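Local coordinates for protein CD180 antigen (Mus musculus, PDB 3T6Q) that may cooperate with MD-1 and TLR4 in the innate immune response of B cells to bacterial lipopolysaccharide, leading to NF-kappa-B activation, at residues V256-F267 with L280-S291. Sequence-based numbering, arbitrary orientation. Where two conformers were deposited one is given.
Sequences VESINLQKHYFF and LQELDLTATHLS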
# COMPACT_ATOMS: atom_id res chain seq x y z
N VAL A 256 -22.06 6.87 26.37
CA VAL A 256 -21.26 7.79 25.55
C VAL A 256 -21.44 9.22 26.06
O VAL A 256 -22.59 9.66 26.29
CB VAL A 256 -21.71 7.76 24.05
CG1 VAL A 256 -20.79 8.64 23.17
CG2 VAL A 256 -21.64 6.33 23.50
N GLU A 257 -20.35 9.96 26.20
CA GLU A 257 -20.47 11.36 26.61
C GLU A 257 -20.76 12.28 25.42
O GLU A 257 -21.61 13.15 25.52
CB GLU A 257 -19.19 11.84 27.30
CG GLU A 257 -19.42 12.90 28.35
CD GLU A 257 -19.79 12.32 29.72
OE1 GLU A 257 -19.32 12.90 30.74
OE2 GLU A 257 -20.53 11.30 29.79
N SER A 258 -20.06 12.07 24.31
CA SER A 258 -20.09 13.01 23.19
C SER A 258 -20.08 12.24 21.91
O SER A 258 -19.29 11.30 21.76
CB SER A 258 -18.88 13.96 23.27
OG SER A 258 -18.79 14.80 22.13
N ILE A 259 -20.95 12.64 20.97
CA ILE A 259 -21.02 11.92 19.70
C ILE A 259 -21.04 12.92 18.56
O ILE A 259 -21.68 14.00 18.65
CB ILE A 259 -22.23 10.96 19.62
CG1 ILE A 259 -22.24 10.17 18.31
CG2 ILE A 259 -23.54 11.68 19.82
CD1 ILE A 259 -23.21 8.96 18.37
N ASN A 260 -20.34 12.56 17.46
CA ASN A 260 -20.32 13.42 16.28
C ASN A 260 -20.93 12.61 15.14
O ASN A 260 -20.54 11.44 14.92
CB ASN A 260 -18.85 13.84 15.96
CG ASN A 260 -18.78 14.81 14.77
OD1 ASN A 260 -19.16 14.47 13.66
ND2 ASN A 260 -18.29 15.99 15.01
N LEU A 261 -21.90 13.19 14.43
CA LEU A 261 -22.53 12.55 13.31
C LEU A 261 -22.48 13.45 12.06
O LEU A 261 -23.41 13.44 11.24
CB LEU A 261 -24.01 12.23 13.70
CG LEU A 261 -24.11 11.05 14.67
CD1 LEU A 261 -25.43 10.97 15.44
CD2 LEU A 261 -23.82 9.73 13.92
N GLN A 262 -21.43 14.23 11.91
CA GLN A 262 -21.41 15.20 10.81
C GLN A 262 -21.62 14.58 9.42
O GLN A 262 -21.19 13.43 9.16
CB GLN A 262 -20.10 16.01 10.86
CG GLN A 262 -18.85 15.19 10.48
CD GLN A 262 -17.76 16.07 9.86
OE1 GLN A 262 -17.44 17.12 10.37
NE2 GLN A 262 -17.19 15.63 8.75
N LYS A 263 -22.30 15.33 8.54
CA LYS A 263 -22.39 15.06 7.10
C LYS A 263 -23.26 13.87 6.75
O LYS A 263 -23.40 13.56 5.58
CB LYS A 263 -21.03 14.98 6.42
CG LYS A 263 -20.27 16.31 6.48
CD LYS A 263 -19.31 16.47 5.30
CE LYS A 263 -18.81 17.91 5.24
NZ LYS A 263 -19.75 18.81 4.51
N HIS A 264 -23.82 13.19 7.75
CA HIS A 264 -24.89 12.23 7.43
C HIS A 264 -26.12 12.95 7.00
O HIS A 264 -26.34 14.13 7.36
CB HIS A 264 -25.19 11.29 8.62
CG HIS A 264 -24.08 10.32 8.89
ND1 HIS A 264 -23.87 9.23 8.10
CD2 HIS A 264 -23.06 10.34 9.83
CE1 HIS A 264 -22.80 8.56 8.55
NE2 HIS A 264 -22.28 9.25 9.60
N TYR A 265 -26.97 12.25 6.25
CA TYR A 265 -28.15 12.90 5.68
C TYR A 265 -29.36 12.78 6.61
O TYR A 265 -30.11 11.81 6.54
CB TYR A 265 -28.44 12.32 4.30
CG TYR A 265 -29.47 13.08 3.49
CD1 TYR A 265 -30.66 12.45 3.07
CD2 TYR A 265 -29.26 14.41 3.12
CE1 TYR A 265 -31.59 13.13 2.31
CE2 TYR A 265 -30.19 15.10 2.35
CZ TYR A 265 -31.36 14.45 1.96
OH TYR A 265 -32.29 15.11 1.21
N PHE A 266 -29.54 13.79 7.49
CA PHE A 266 -30.66 13.82 8.41
C PHE A 266 -31.94 14.48 7.86
O PHE A 266 -33.01 14.01 8.18
CB PHE A 266 -30.29 14.50 9.74
CG PHE A 266 -29.49 13.62 10.70
CD1 PHE A 266 -30.09 13.09 11.87
CD2 PHE A 266 -28.12 13.38 10.51
CE1 PHE A 266 -29.33 12.32 12.78
CE2 PHE A 266 -27.36 12.63 11.42
CZ PHE A 266 -27.96 12.08 12.55
N PHE A 267 -31.83 15.52 7.03
CA PHE A 267 -33.03 16.19 6.42
C PHE A 267 -34.39 15.45 6.60
O PHE A 267 -34.50 14.26 6.30
CB PHE A 267 -32.79 16.47 4.92
CG PHE A 267 -33.96 17.14 4.22
CD1 PHE A 267 -34.80 16.41 3.37
CD2 PHE A 267 -34.23 18.50 4.43
CE1 PHE A 267 -35.88 17.02 2.73
CE2 PHE A 267 -35.31 19.11 3.79
CZ PHE A 267 -36.14 18.37 2.95
N LEU A 280 -26.41 11.19 26.41
CA LEU A 280 -25.40 12.08 25.79
C LEU A 280 -25.30 13.45 26.44
O LEU A 280 -26.30 14.08 26.80
CB LEU A 280 -25.62 12.29 24.29
CG LEU A 280 -25.06 11.27 23.27
CD1 LEU A 280 -23.55 11.24 23.24
CD2 LEU A 280 -25.62 9.86 23.50
N GLN A 281 -24.06 13.92 26.58
CA GLN A 281 -23.82 15.28 27.01
C GLN A 281 -23.62 16.23 25.83
O GLN A 281 -23.95 17.41 25.93
CB GLN A 281 -22.62 15.32 27.95
CG GLN A 281 -22.80 14.44 29.22
CD GLN A 281 -24.01 14.80 30.04
OE1 GLN A 281 -24.13 15.91 30.57
NE2 GLN A 281 -24.93 13.84 30.16
N GLU A 282 -23.04 15.73 24.73
CA GLU A 282 -22.70 16.59 23.60
C GLU A 282 -23.09 15.88 22.33
O GLU A 282 -22.82 14.67 22.18
CB GLU A 282 -21.21 16.85 23.51
CG GLU A 282 -20.58 17.32 24.80
CD GLU A 282 -19.18 17.91 24.55
OE1 GLU A 282 -18.77 18.09 23.35
OE2 GLU A 282 -18.52 18.16 25.58
N LEU A 283 -23.74 16.62 21.43
CA LEU A 283 -24.17 16.05 20.15
C LEU A 283 -23.77 17.01 19.02
O LEU A 283 -24.07 18.23 19.06
CB LEU A 283 -25.69 15.78 20.13
CG LEU A 283 -26.38 15.53 18.78
CD1 LEU A 283 -25.85 14.19 18.24
CD2 LEU A 283 -27.86 15.47 19.07
N ASP A 284 -23.09 16.47 18.02
CA ASP A 284 -22.62 17.31 16.89
C ASP A 284 -23.30 16.88 15.59
O ASP A 284 -23.04 15.78 15.08
CB ASP A 284 -21.10 17.20 16.74
CG ASP A 284 -20.52 18.28 15.82
OD1 ASP A 284 -21.13 18.54 14.73
OD2 ASP A 284 -19.50 18.90 16.21
N LEU A 285 -24.13 17.77 15.04
CA LEU A 285 -24.85 17.48 13.77
C LEU A 285 -24.43 18.44 12.65
O LEU A 285 -25.26 18.87 11.84
CB LEU A 285 -26.35 17.54 14.03
CG LEU A 285 -26.88 16.48 15.03
CD1 LEU A 285 -28.32 16.81 15.42
CD2 LEU A 285 -26.83 15.08 14.42
N THR A 286 -23.13 18.77 12.62
CA THR A 286 -22.55 19.68 11.63
C THR A 286 -22.86 19.20 10.20
O THR A 286 -22.62 18.01 9.86
CB THR A 286 -21.03 19.79 11.80
OG1 THR A 286 -20.75 20.43 13.04
CG2 THR A 286 -20.43 20.68 10.63
N ALA A 287 -23.42 20.09 9.40
CA ALA A 287 -23.60 19.84 7.94
C ALA A 287 -24.41 18.57 7.64
O ALA A 287 -24.02 17.78 6.78
CB ALA A 287 -22.24 19.79 7.24
N THR A 288 -25.54 18.40 8.31
CA THR A 288 -26.36 17.19 8.15
C THR A 288 -27.61 17.44 7.33
O THR A 288 -28.57 16.63 7.37
CB THR A 288 -26.77 16.58 9.53
OG1 THR A 288 -27.32 17.60 10.39
CG2 THR A 288 -25.52 15.86 10.18
N HIS A 289 -27.61 18.53 6.55
CA HIS A 289 -28.76 18.94 5.68
C HIS A 289 -30.04 19.23 6.42
O HIS A 289 -31.13 19.08 5.88
CB HIS A 289 -29.00 17.90 4.60
CG HIS A 289 -27.76 17.57 3.81
ND1 HIS A 289 -27.44 18.22 2.67
CD2 HIS A 289 -26.69 16.71 4.10
CE1 HIS A 289 -26.25 17.75 2.21
NE2 HIS A 289 -25.80 16.82 3.08
N LEU A 290 -29.94 19.63 7.69
CA LEU A 290 -31.13 20.02 8.47
C LEU A 290 -31.71 21.36 8.03
O LEU A 290 -30.97 22.36 7.93
CB LEU A 290 -30.79 20.10 9.98
CG LEU A 290 -30.37 18.82 10.72
CD1 LEU A 290 -29.83 19.09 12.15
CD2 LEU A 290 -31.56 17.88 10.76
N SER A 291 -33.02 21.40 7.80
CA SER A 291 -33.72 22.66 7.48
C SER A 291 -34.61 23.08 8.65
O SER A 291 -35.07 24.22 8.74
CB SER A 291 -34.56 22.51 6.22
OG SER A 291 -35.47 21.44 6.39
O HOH W 1 -22.68 17.95 4.28
O HOH W 2 -23.17 15.39 3.47
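Ile259 and Leu283 lie side by side, Ile259 CG2 against Leu283 CD1, on adjacent turns of a leucine-rich-repeat solenoid, LRR 8 and LRR 9, and illustrate how such a fold stacks its coils. Strands 258-260 and 282-284 run parallel, with Ile259 N bonded to Glu282 O and Asp284 N to Ile259 O. The ladder continues past the strands, Leu261 N reaching Asp284 O at 2.9 Å and Lys263 N reaching Thr286 O. Ile259, Leu261, Leu283 and Leu285 contribute to the hydrophobic core; on the other strand face Asn260 and Asp284 lie side by side, each making an Asx turn, OD1 accepting from the backbone N two residues on (Gln262 N and Thr286 N). Asp284 OD1 accepts a second time from Thr286, on the syn lone pair, from its OG1 at 2.6 Å.

Phe266 can be followed outward from the backbone. Its CB rests on Leu290 CD2 at 3.8 Å. With CG anti to the carbonyl carbon (chi1 -78°), the ring swings against Leu285 and Thr288 of the neighbouring turn: CD2 meets Thr288 CB and CG2, CE2 touches both Thr288 CG2 and Leu285 CD2, and CZ ends 3.7 Å from Leu285 CD2. Leu285 CD2 sits over one face of the Phe266 ring in a CH-pi contact, 24° off the normal. Asn311 of the following turn binds the backbone at Leu285, Thr288 and Leu290, as an asparagine of the LRR asparagine ladder does; Thr288 holds the corresponding position here, its OG1 bonding Leu285 O.

Farther out, the edge of Tyr265 meets the face of His289, their planes 64° apart. Lys263, salt-bridged to Glu236, approaches a chain of another protein in the assembly; one water links Lys263 NZ to Ala287 O, and a second joins Lys263 O to His289 NE2, lying 3.0 Å from that nitrogen in the imidazole plane.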